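Local coordinates for protein Rho guanine nucleotide exchange factor 12 (PDB 1TXD) that acts as a guanine nucleotide exchange factor for the GTPase RhoA, and is represented here by its DH and PH domains, at residues Lys44-Val49 against Ser70-Ile75; Arg90-Thr95 against Gly102-Thr107; Pro112-Leu117 against Ala201-Gln206; Lys221-Asp226 against Ile258-Leu263. The protein carries 1 engineered substitution. One frame throughout, in Å; residues are numbered along the deposited sequence.

In the fold
Contacts 1, 2 and 3 lie in the helical DH domain, and contact 4 is where helix 191-230 meets the first long strand of the PH domain. Contacts 2 and 3 lie close, with centres 18 Å apart and nearest atoms about 4 Å apart, on the successive helices 102-109 and 112-126. Contact 1 has its centre 21 Å from that of contact 3. Helix 191-230 serves both contact 3 and contact 4, whose centres are 32 Å apart, while 48 Å separates the centres of contacts 2 and 4. RhoA itself is absent from the assembly.

Contact 1 (Lys44-Val49 against Ser70-Ile75); sequences KVLDQV and SNLEDI
Leu46 and Leu72 carry this contact, and it is almost wholly apolar. On the Leu46 side the touching atoms are the root and one branch of the side chain: CB of Leu46 lies 3.8 Å from CD2 of Leu72, and the side chains cross at a slant, with CD1 of Leu46 4.0 Å from CD1 of Leu72. Leu72 sends its CG anti to the backbone N (chi1 -177°), which carries both of its methyls across to the facing helix. There CD2 of Leu72 also rests against the main chain, 3.9 Å from the N of Asp47. Backbones come nearest at this point, with 7.4 Å between the CA atoms of Asp47 and Leu72. Leu163, Ile166 and Ile167 add further apolar cover around Leu46.

No hydrogen bond crosses the contact; the carboxylate of the buried Asp47 finds its partners on its own helix. NE2 of Gln48 donates to OD1 of Asp47 at 2.7 Å, with the carboxylate oxygen approached from above its plane, and OD2 of Asp47 bonds to Gln52. Asn71 holds the N-cap position of helix 72-90, yet its side chain makes no capping bond; ND2 reaches the carbonyl of Ala120 instead, tying the helix start to helix 112-126. Leucine-to-leucine packing between the long helix 20-57 and the opening turn of helix 72-90 is the kind of helix-to-helix contact found in the elongated, all-helical bundle of a DH domain.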
# COMPACT_ATOMS: atom_id res chain seq x y z
N LYS A 44 -19.63 1.71 5.68
CA LYS A 44 -20.54 2.62 6.43
C LYS A 44 -20.15 2.73 7.93
O LYS A 44 -20.41 3.78 8.51
CB LYS A 44 -21.99 2.24 6.29
CG LYS A 44 -22.54 2.24 4.88
CD LYS A 44 -24.09 2.20 4.91
CE LYS A 44 -24.71 2.60 3.58
NZ LYS A 44 -25.99 1.92 3.32
N VAL A 45 -19.49 1.72 8.52
CA VAL A 45 -18.91 1.83 9.86
C VAL A 45 -17.77 2.85 9.88
O VAL A 45 -17.84 3.74 10.69
CB VAL A 45 -18.41 0.48 10.50
CG1 VAL A 45 -17.70 0.71 11.89
CG2 VAL A 45 -19.50 -0.48 10.67
N LEU A 46 -16.71 2.71 9.04
CA LEU A 46 -15.70 3.75 8.93
C LEU A 46 -16.38 5.10 8.84
O LEU A 46 -15.98 6.07 9.53
CB LEU A 46 -14.87 3.64 7.69
CG LEU A 46 -13.75 2.61 7.89
CD1 LEU A 46 -13.02 2.54 6.65
CD2 LEU A 46 -12.85 3.14 9.03
N ASP A 47 -17.23 5.20 7.87
CA ASP A 47 -17.90 6.51 7.59
C ASP A 47 -18.68 6.99 8.76
O ASP A 47 -18.60 8.19 9.10
CB ASP A 47 -18.76 6.46 6.30
CG ASP A 47 -19.43 7.74 5.99
OD1 ASP A 47 -20.68 7.75 6.07
OD2 ASP A 47 -18.82 8.82 5.78
N GLN A 48 -19.49 6.16 9.36
CA GLN A 48 -20.52 6.73 10.28
C GLN A 48 -19.97 6.86 11.70
O GLN A 48 -20.22 7.86 12.39
CB GLN A 48 -21.82 5.93 10.28
CG GLN A 48 -22.74 6.17 9.04
CD GLN A 48 -23.14 7.64 8.87
OE1 GLN A 48 -23.89 8.18 9.69
NE2 GLN A 48 -22.68 8.27 7.79
N VAL A 49 -19.13 5.89 12.09
CA VAL A 49 -18.63 5.86 13.47
C VAL A 49 -17.44 6.81 13.63
O VAL A 49 -17.37 7.49 14.65
CB VAL A 49 -18.30 4.43 13.94
CG1 VAL A 49 -17.67 4.46 15.33
CG2 VAL A 49 -19.55 3.58 13.94
N SER A 70 -8.78 10.24 3.41
CA SER A 70 -8.63 10.46 1.97
C SER A 70 -9.94 10.38 1.26
O SER A 70 -10.93 11.19 1.51
CB SER A 70 -7.52 9.54 1.41
OG SER A 70 -7.86 8.12 1.51
N ASN A 71 -10.01 9.42 0.35
CA ASN A 71 -11.17 9.27 -0.55
C ASN A 71 -12.11 8.18 -0.09
O ASN A 71 -12.74 7.58 -0.90
CB ASN A 71 -10.73 9.02 -1.98
CG ASN A 71 -10.13 7.66 -2.15
OD1 ASN A 71 -9.66 7.09 -1.20
ND2 ASN A 71 -10.28 7.08 -3.34
N LEU A 72 -12.23 7.99 1.23
CA LEU A 72 -13.29 7.18 1.82
C LEU A 72 -14.71 7.45 1.20
O LEU A 72 -15.43 6.51 0.87
CB LEU A 72 -13.45 7.42 3.36
CG LEU A 72 -14.53 6.52 3.98
CD1 LEU A 72 -14.21 5.00 3.75
CD2 LEU A 72 -14.59 6.78 5.50
N GLU A 73 -15.04 8.69 1.02
CA GLU A 73 -16.36 9.08 0.44
C GLU A 73 -16.57 8.38 -0.96
O GLU A 73 -17.63 7.85 -1.25
CB GLU A 73 -16.38 10.58 0.27
CG GLU A 73 -17.70 11.27 -0.07
CD GLU A 73 -17.48 12.78 -0.30
OE1 GLU A 73 -17.88 13.35 -1.35
OE2 GLU A 73 -16.89 13.45 0.58
N ASP A 74 -15.52 8.33 -1.78
CA ASP A 74 -15.68 7.75 -3.13
C ASP A 74 -15.63 6.25 -3.11
O ASP A 74 -16.29 5.60 -3.89
CB ASP A 74 -14.67 8.25 -4.15
CG ASP A 74 -14.45 9.72 -4.12
OD1 ASP A 74 -15.40 10.63 -3.94
OD2 ASP A 74 -13.29 10.07 -4.36
N ILE A 75 -14.86 5.64 -2.24
CA ILE A 75 -14.87 4.16 -2.25
C ILE A 75 -16.20 3.72 -1.67
O ILE A 75 -16.80 2.75 -2.10
CB ILE A 75 -13.68 3.45 -1.58
CG1 ILE A 75 -13.38 4.02 -0.24
CG2 ILE A 75 -12.34 3.48 -2.48
CD1 ILE A 75 -12.76 3.01 0.62

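Contact 2 (Arg90-Thr95 against Gly102-Thr107); sequences RKRNET and GEDLLT
Arg92 and Asp104 form a surface salt bridge that spans the DH domain's connection between helix 72-90 and helix 102-109. The arginine lies in the type I beta turn from Arg90 to Asn93, and the aspartate sits on the helix that follows.

The charged groups meet nearly end-on but with unequal grip. NH2 of Arg92 gives the stronger bond, to OD2 of Asp104 at 2.9 Å, arriving on the syn side of that oxygen. NH1 of Arg92 makes a weak second bond to OD1 of Asp104 at 3.4 Å. The guanidinium and carboxylate planes are turned 36° apart, which keeps this from being a flat two-pronged pair. A bend at chi3 (-74°) swings the end of the arginine round to its partner. Replacing Asp104 with a leucine would probably leave the Arg92 guanidinium without its countercharge and free to swing into solvent.

Next to Asp104, Glu103 pairs through OE1 with Lys196 of helix 191-230, so neighbouring acids reach different parts of the domain. Within the helix, the carbonyl O of Glu103 takes two donors from opposite faces of its plane, N of Thr107 at 3.0 Å and OG1 of Thr107 at 3.2 Å.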
# COMPACT_ATOMS: atom_id res chain seq x y z
N ARG A 90 -30.67 -9.30 -9.53
CA ARG A 90 -31.61 -10.25 -8.91
C ARG A 90 -33.07 -9.92 -9.16
O ARG A 90 -33.91 -10.80 -9.24
CB ARG A 90 -31.45 -10.25 -7.41
CG ARG A 90 -30.19 -10.82 -6.90
CD ARG A 90 -30.39 -11.57 -5.60
NE ARG A 90 -29.15 -12.21 -5.18
CZ ARG A 90 -28.53 -11.98 -4.04
NH1 ARG A 90 -29.01 -11.12 -3.15
NH2 ARG A 90 -27.40 -12.61 -3.79
N LYS A 91 -33.35 -8.62 -9.21
CA LYS A 91 -34.69 -8.07 -9.36
C LYS A 91 -35.21 -8.30 -10.79
O LYS A 91 -36.35 -7.97 -11.09
CB LYS A 91 -34.58 -6.56 -9.04
CG LYS A 91 -35.80 -5.65 -9.25
CD LYS A 91 -35.35 -4.16 -9.24
CE LYS A 91 -34.93 -3.66 -7.84
NZ LYS A 91 -33.43 -3.67 -7.58
N ARG A 92 -34.37 -8.87 -11.66
CA ARG A 92 -34.73 -9.09 -13.07
C ARG A 92 -35.79 -10.17 -13.26
O ARG A 92 -36.56 -10.10 -14.23
CB ARG A 92 -33.48 -9.40 -13.89
CG ARG A 92 -32.55 -8.23 -14.01
CD ARG A 92 -31.68 -8.21 -15.23
NE ARG A 92 -30.59 -9.18 -15.15
CZ ARG A 92 -29.31 -8.94 -15.44
NH1 ARG A 92 -28.88 -7.75 -15.83
NH2 ARG A 92 -28.44 -9.93 -15.35
N ASN A 93 -35.85 -11.15 -12.36
CA ASN A 93 -36.93 -12.15 -12.34
C ASN A 93 -37.35 -12.57 -10.91
O ASN A 93 -36.52 -12.64 -10.00
CB ASN A 93 -36.55 -13.38 -13.18
CG ASN A 93 -35.29 -14.07 -12.68
OD1 ASN A 93 -34.82 -13.81 -11.58
ND2 ASN A 93 -34.74 -14.96 -13.50
N GLU A 94 -38.64 -12.86 -10.74
CA GLU A 94 -39.17 -13.24 -9.42
C GLU A 94 -38.64 -14.59 -8.92
O GLU A 94 -38.72 -14.87 -7.71
CB GLU A 94 -40.72 -13.25 -9.42
CG GLU A 94 -41.35 -13.96 -8.21
CD GLU A 94 -42.81 -13.58 -7.96
OE1 GLU A 94 -43.69 -14.07 -8.70
OE2 GLU A 94 -43.06 -12.82 -6.99
N THR A 95 -38.10 -15.42 -9.81
CA THR A 95 -37.54 -16.73 -9.41
C THR A 95 -36.41 -16.65 -8.36
O THR A 95 -36.16 -17.64 -7.66
CB THR A 95 -37.03 -17.53 -10.64
OG1 THR A 95 -36.49 -16.64 -11.63
CG2 THR A 95 -38.18 -18.24 -11.35
N GLY A 102 -22.12 -12.66 -17.03
CA GLY A 102 -20.83 -12.28 -17.57
C GLY A 102 -20.81 -10.82 -17.97
O GLY A 102 -19.86 -10.10 -17.67
N GLU A 103 -21.87 -10.37 -18.63
CA GLU A 103 -21.90 -9.04 -19.20
C GLU A 103 -21.93 -8.00 -18.09
O GLU A 103 -21.31 -6.94 -18.22
CB GLU A 103 -23.11 -8.88 -20.15
CG GLU A 103 -22.93 -7.79 -21.19
CD GLU A 103 -21.77 -8.05 -22.15
OE1 GLU A 103 -21.79 -9.11 -22.85
OE2 GLU A 103 -20.85 -7.21 -22.23
N ASP A 104 -22.63 -8.31 -17.01
CA ASP A 104 -22.67 -7.42 -15.85
C ASP A 104 -21.28 -7.32 -15.21
O ASP A 104 -20.82 -6.26 -14.93
CB ASP A 104 -23.69 -7.89 -14.83
CG ASP A 104 -25.03 -8.11 -15.44
OD1 ASP A 104 -25.58 -7.15 -16.02
OD2 ASP A 104 -25.59 -9.22 -15.41
N LEU A 105 -20.63 -8.45 -15.06
CA LEU A 105 -19.27 -8.50 -14.54
C LEU A 105 -18.31 -7.70 -15.39
O LEU A 105 -17.40 -7.06 -14.87
CB LEU A 105 -18.80 -9.94 -14.43
CG LEU A 105 -19.60 -10.82 -13.46
CD1 LEU A 105 -19.04 -12.19 -13.57
CD2 LEU A 105 -19.50 -10.34 -12.04
N LEU A 106 -18.54 -7.71 -16.69
CA LEU A 106 -17.75 -6.91 -17.61
C LEU A 106 -18.03 -5.41 -17.49
O LEU A 106 -17.12 -4.61 -17.62
CB LEU A 106 -17.94 -7.40 -19.06
CG LEU A 106 -17.13 -8.67 -19.38
CD1 LEU A 106 -17.29 -9.10 -20.88
CD2 LEU A 106 -15.64 -8.52 -19.01
N THR A 107 -19.27 -5.03 -17.25
CA THR A 107 -19.63 -3.64 -16.92
C THR A 107 -19.02 -3.14 -15.59
O THR A 107 -18.61 -1.96 -15.48
CB THR A 107 -21.17 -3.51 -16.90
OG1 THR A 107 -21.67 -3.79 -18.22
CG2 THR A 107 -21.61 -2.08 -16.69

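Contact 3 (Pro112-Leu117 against Ala201-Gln206); sequences PGEEKL and ADHCRQ
Glu114 reaches from helix 112-126 to His203 and Gln206 on helix 191-230. From CB onward its chain is extended, and setting CG anti to the backbone N (chi1 168°) carries the carboxylate to the facing helix, where the side chain crosses His203 and Gln206 at about a right angle; it also touches Ile207. CD is the first atom to come near the facing segment, 3.7 Å from ND1 of His203. At the tip, OE1 lies 2.8 Å from ND1 of His203 and accepts a weak hydrogen bond from it, with an N-H...O angle of only 119°. The carboxylate stands at 76° to the imidazole and meets it obliquely. OE2 turns to Gln206, 3.4 Å from its NE2 at an angle too poor for a hydrogen bond, and 3.9 Å from its CB. An alanine in place of Glu114 is likely to leave ND1 of His203 without this acceptor and to open a gap between the two helices.

NE2 of His203 makes a weak bond to Lys199 one turn back along the helix. The imidazole thus lies between two charges: the carboxylate would probably favour its protonation, and the positive charge of Lys199 probably oppose it.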
# COMPACT_ATOMS: atom_id res chain seq x y z
N PRO A 112 -14.88 1.54 -18.20
CA PRO A 112 -15.02 2.61 -17.19
C PRO A 112 -15.19 2.10 -15.78
O PRO A 112 -14.77 2.79 -14.87
CB PRO A 112 -16.25 3.38 -17.65
CG PRO A 112 -16.25 3.16 -19.15
CD PRO A 112 -15.89 1.69 -19.27
N GLY A 113 -15.77 0.91 -15.61
CA GLY A 113 -15.94 0.30 -14.31
C GLY A 113 -14.61 -0.09 -13.70
O GLY A 113 -14.38 0.21 -12.53
N GLU A 114 -13.73 -0.71 -14.49
CA GLU A 114 -12.34 -0.95 -14.10
C GLU A 114 -11.58 0.34 -13.74
O GLU A 114 -10.95 0.41 -12.68
CB GLU A 114 -11.59 -1.72 -15.18
CG GLU A 114 -10.10 -1.75 -14.95
CD GLU A 114 -9.35 -2.68 -15.88
OE1 GLU A 114 -9.92 -3.10 -16.86
OE2 GLU A 114 -8.18 -2.98 -15.61
N GLU A 115 -11.64 1.37 -14.59
CA GLU A 115 -10.90 2.62 -14.32
C GLU A 115 -11.35 3.29 -13.03
O GLU A 115 -10.55 3.78 -12.28
CB GLU A 115 -11.03 3.62 -15.48
CG GLU A 115 -10.63 3.06 -16.84
CD GLU A 115 -9.12 3.02 -17.03
OE1 GLU A 115 -8.38 3.65 -16.24
OE2 GLU A 115 -8.68 2.38 -18.00
N LYS A 116 -12.64 3.34 -12.81
CA LYS A 116 -13.15 3.97 -11.63
C LYS A 116 -12.69 3.19 -10.36
O LYS A 116 -12.22 3.79 -9.45
CB LYS A 116 -14.66 4.10 -11.71
CG LYS A 116 -15.27 4.65 -10.44
CD LYS A 116 -16.76 5.03 -10.64
CE LYS A 116 -17.30 5.92 -9.49
NZ LYS A 116 -17.32 7.41 -9.89
N LEU A 117 -12.80 1.86 -10.34
CA LEU A 117 -12.45 1.07 -9.18
C LEU A 117 -10.98 1.10 -8.95
O LEU A 117 -10.60 1.34 -7.84
CB LEU A 117 -12.96 -0.39 -9.29
CG LEU A 117 -12.60 -1.42 -8.24
CD1 LEU A 117 -12.97 -0.88 -6.90
CD2 LEU A 117 -13.30 -2.80 -8.50
N ALA A 201 -12.70 -11.71 -14.55
CA ALA A 201 -11.80 -12.19 -13.50
C ALA A 201 -10.38 -11.69 -13.75
O ALA A 201 -9.74 -11.24 -12.81
CB ALA A 201 -11.82 -13.73 -13.41
N ASP A 202 -9.89 -11.79 -15.00
CA ASP A 202 -8.55 -11.29 -15.34
C ASP A 202 -8.42 -9.77 -15.18
O ASP A 202 -7.40 -9.31 -14.69
CB ASP A 202 -8.13 -11.65 -16.76
CG ASP A 202 -7.83 -13.11 -16.92
OD1 ASP A 202 -7.74 -13.84 -15.90
OD2 ASP A 202 -7.69 -13.62 -18.05
N HIS A 203 -9.43 -9.02 -15.60
CA HIS A 203 -9.50 -7.59 -15.28
C HIS A 203 -9.40 -7.38 -13.77
O HIS A 203 -8.64 -6.51 -13.32
CB HIS A 203 -10.76 -6.94 -15.83
CG HIS A 203 -10.71 -6.66 -17.31
ND1 HIS A 203 -9.90 -5.70 -17.87
CD2 HIS A 203 -11.41 -7.21 -18.34
CE1 HIS A 203 -10.07 -5.68 -19.18
NE2 HIS A 203 -10.99 -6.58 -19.50
N CYS A 204 -10.11 -8.16 -12.96
CA CYS A 204 -10.04 -7.94 -11.50
C CYS A 204 -8.60 -8.13 -11.05
O CYS A 204 -8.08 -7.39 -10.22
CB CYS A 204 -10.99 -8.84 -10.72
SG CYS A 204 -12.69 -8.34 -10.82
N ARG A 205 -7.93 -9.10 -11.64
CA ARG A 205 -6.52 -9.32 -11.37
C ARG A 205 -5.67 -8.14 -11.80
O ARG A 205 -4.81 -7.73 -11.05
CB ARG A 205 -6.03 -10.61 -12.04
CG ARG A 205 -5.72 -11.71 -11.04
CD ARG A 205 -5.38 -13.05 -11.65
NE ARG A 205 -6.29 -13.99 -11.04
CZ ARG A 205 -7.27 -14.64 -11.66
NH1 ARG A 205 -7.48 -14.54 -12.97
NH2 ARG A 205 -8.03 -15.40 -10.93
N GLN A 206 -5.91 -7.58 -12.99
CA GLN A 206 -5.25 -6.34 -13.43
C GLN A 206 -5.45 -5.18 -12.44
O GLN A 206 -4.52 -4.48 -12.13
CB GLN A 206 -5.77 -5.88 -14.79
CG GLN A 206 -5.09 -6.49 -16.03
CD GLN A 206 -5.61 -5.87 -17.33
OE1 GLN A 206 -5.96 -6.60 -18.27
NE2 GLN A 206 -5.71 -4.53 -17.38

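Contact 4 (Lys221-Asp226 against Ile258-Leu263); sequences KQRLED and IHEGPL
Arg223 on a helical turn and Glu260 on an extended strand keep their backbones well apart, with 10.7 Å between their CA atoms, so that the segments meet through side chains alone. Just before Glu260 the strand carries a classic beta bulge, in which Ile258 and His259 both face Leu279 of the adjoining strand.

The link is a long ion pair. OE2 of Glu260 lies 3.6 Å from NE of Arg223, well out of the guanidinium plane, and no N-H points at it; any attraction is electrostatic and probably weak. The same oxygen is 3.9 Å from CD of Arg223, and the guanidinium and carboxylate planes are 56° apart. A bend at chi3 (-58°) of Arg223 brings NE to be the guanidinium nitrogen nearest the acid. NE is buried by this contact yet has no hydrogen-bond partner in the model, a sign of how loosely the pair is matched. Glu260 is held more firmly from its own sheet, since OE1 accepts its bond from the hydroxyl of Tyr276 on strand 275-280.

Near the helix, Leu224 packs on Leu252; away from the pair, the ring of His259 meets Trp360 of helix 354-374 edge-to-face. A long helix running out of the helical bundle to lie beside the beta-sandwich is the hallmark of the DH-PH tandem, and this charge pair sits at that junction.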
# COMPACT_ATOMS: atom_id res chain seq x y z
N LYS A 221 7.59 5.61 -0.04
CA LYS A 221 7.60 7.04 0.28
C LYS A 221 7.32 7.35 1.74
O LYS A 221 7.84 8.33 2.27
CB LYS A 221 6.57 7.84 -0.54
CG LYS A 221 6.90 7.88 -2.04
CD LYS A 221 5.72 8.40 -2.88
CE LYS A 221 5.83 7.95 -4.34
NZ LYS A 221 5.54 9.08 -5.28
N GLN A 222 6.44 6.57 2.38
CA GLN A 222 6.06 6.84 3.76
C GLN A 222 7.22 6.42 4.70
O GLN A 222 7.47 7.03 5.76
CB GLN A 222 4.73 6.15 4.08
CG GLN A 222 4.07 6.59 5.41
CD GLN A 222 4.76 5.93 6.61
OE1 GLN A 222 5.04 4.71 6.57
NE2 GLN A 222 5.12 6.72 7.61
N ARG A 223 7.98 5.41 4.28
CA ARG A 223 9.17 5.04 5.04
C ARG A 223 10.16 6.19 5.07
O ARG A 223 10.65 6.59 6.11
CB ARG A 223 9.83 3.83 4.44
CG ARG A 223 9.33 2.53 5.00
CD ARG A 223 10.29 1.38 4.67
NE ARG A 223 10.46 1.25 3.21
CZ ARG A 223 9.75 0.45 2.38
NH1 ARG A 223 8.75 -0.33 2.82
NH2 ARG A 223 10.04 0.42 1.08
N LEU A 224 10.43 6.73 3.89
CA LEU A 224 11.25 7.92 3.75
C LEU A 224 10.75 9.07 4.53
O LEU A 224 11.53 9.75 5.19
CB LEU A 224 11.34 8.33 2.28
CG LEU A 224 12.50 7.71 1.51
CD1 LEU A 224 12.51 8.30 0.11
CD2 LEU A 224 13.81 7.99 2.22
N GLU A 225 9.44 9.32 4.48
CA GLU A 225 8.86 10.49 5.15
C GLU A 225 9.12 10.41 6.66
O GLU A 225 9.28 11.41 7.38
CB GLU A 225 7.36 10.51 4.86
CG GLU A 225 6.65 11.75 5.28
CD GLU A 225 5.22 11.76 4.74
OE1 GLU A 225 5.05 11.90 3.52
OE2 GLU A 225 4.28 11.61 5.55
N ASP A 226 9.09 9.17 7.13
CA ASP A 226 9.43 8.80 8.50
C ASP A 226 10.92 9.03 8.75
O ASP A 226 11.30 9.61 9.76
CB ASP A 226 9.13 7.30 8.75
CG ASP A 226 9.20 6.93 10.22
OD1 ASP A 226 8.41 7.50 11.03
OD2 ASP A 226 10.02 6.09 10.65
N ILE A 258 15.94 3.50 -3.02
CA ILE A 258 16.17 2.27 -3.77
C ILE A 258 16.60 1.12 -2.87
O ILE A 258 16.22 -0.03 -3.09
CB ILE A 258 17.20 2.54 -4.88
CG1 ILE A 258 16.52 3.25 -6.05
CG2 ILE A 258 17.91 1.24 -5.36
CD1 ILE A 258 16.38 4.75 -5.88
N HIS A 259 17.39 1.43 -1.84
CA HIS A 259 17.87 0.41 -0.92
C HIS A 259 18.15 0.99 0.48
O HIS A 259 18.31 2.20 0.64
CB HIS A 259 19.15 -0.24 -1.49
CG HIS A 259 19.43 -1.60 -0.92
ND1 HIS A 259 20.14 -1.78 0.24
CD2 HIS A 259 19.05 -2.83 -1.33
CE1 HIS A 259 20.21 -3.07 0.52
NE2 HIS A 259 19.56 -3.73 -0.42
N GLU A 260 18.18 0.12 1.47
CA GLU A 260 18.58 0.49 2.82
C GLU A 260 19.08 -0.72 3.62
O GLU A 260 18.67 -1.86 3.38
CB GLU A 260 17.40 1.13 3.56
CG GLU A 260 16.29 0.14 3.90
CD GLU A 260 15.04 0.80 4.41
OE1 GLU A 260 15.11 1.50 5.43
OE2 GLU A 260 13.99 0.62 3.78
N GLY A 261 19.96 -0.46 4.59
CA GLY A 261 20.40 -1.51 5.51
C GLY A 261 21.42 -1.07 6.54
O GLY A 261 21.89 0.07 6.53
N PRO A 262 21.77 -1.98 7.45
CA PRO A 262 22.90 -1.77 8.36
C PRO A 262 24.28 -1.98 7.68
O PRO A 262 24.62 -3.11 7.30
CB PRO A 262 22.68 -2.81 9.47
CG PRO A 262 21.46 -3.61 9.07
CD PRO A 262 21.13 -3.29 7.66
N LEU A 263 25.04 -0.90 7.52
CA LEU A 263 26.47 -0.97 7.20
C LEU A 263 27.30 -0.58 8.42
O LEU A 263 26.78 -0.01 9.37
CB LEU A 263 26.84 -0.06 6.02
CG LEU A 263 26.09 -0.24 4.70
CD1 LEU A 263 26.54 0.78 3.67
CD2 LEU A 263 26.25 -1.65 4.16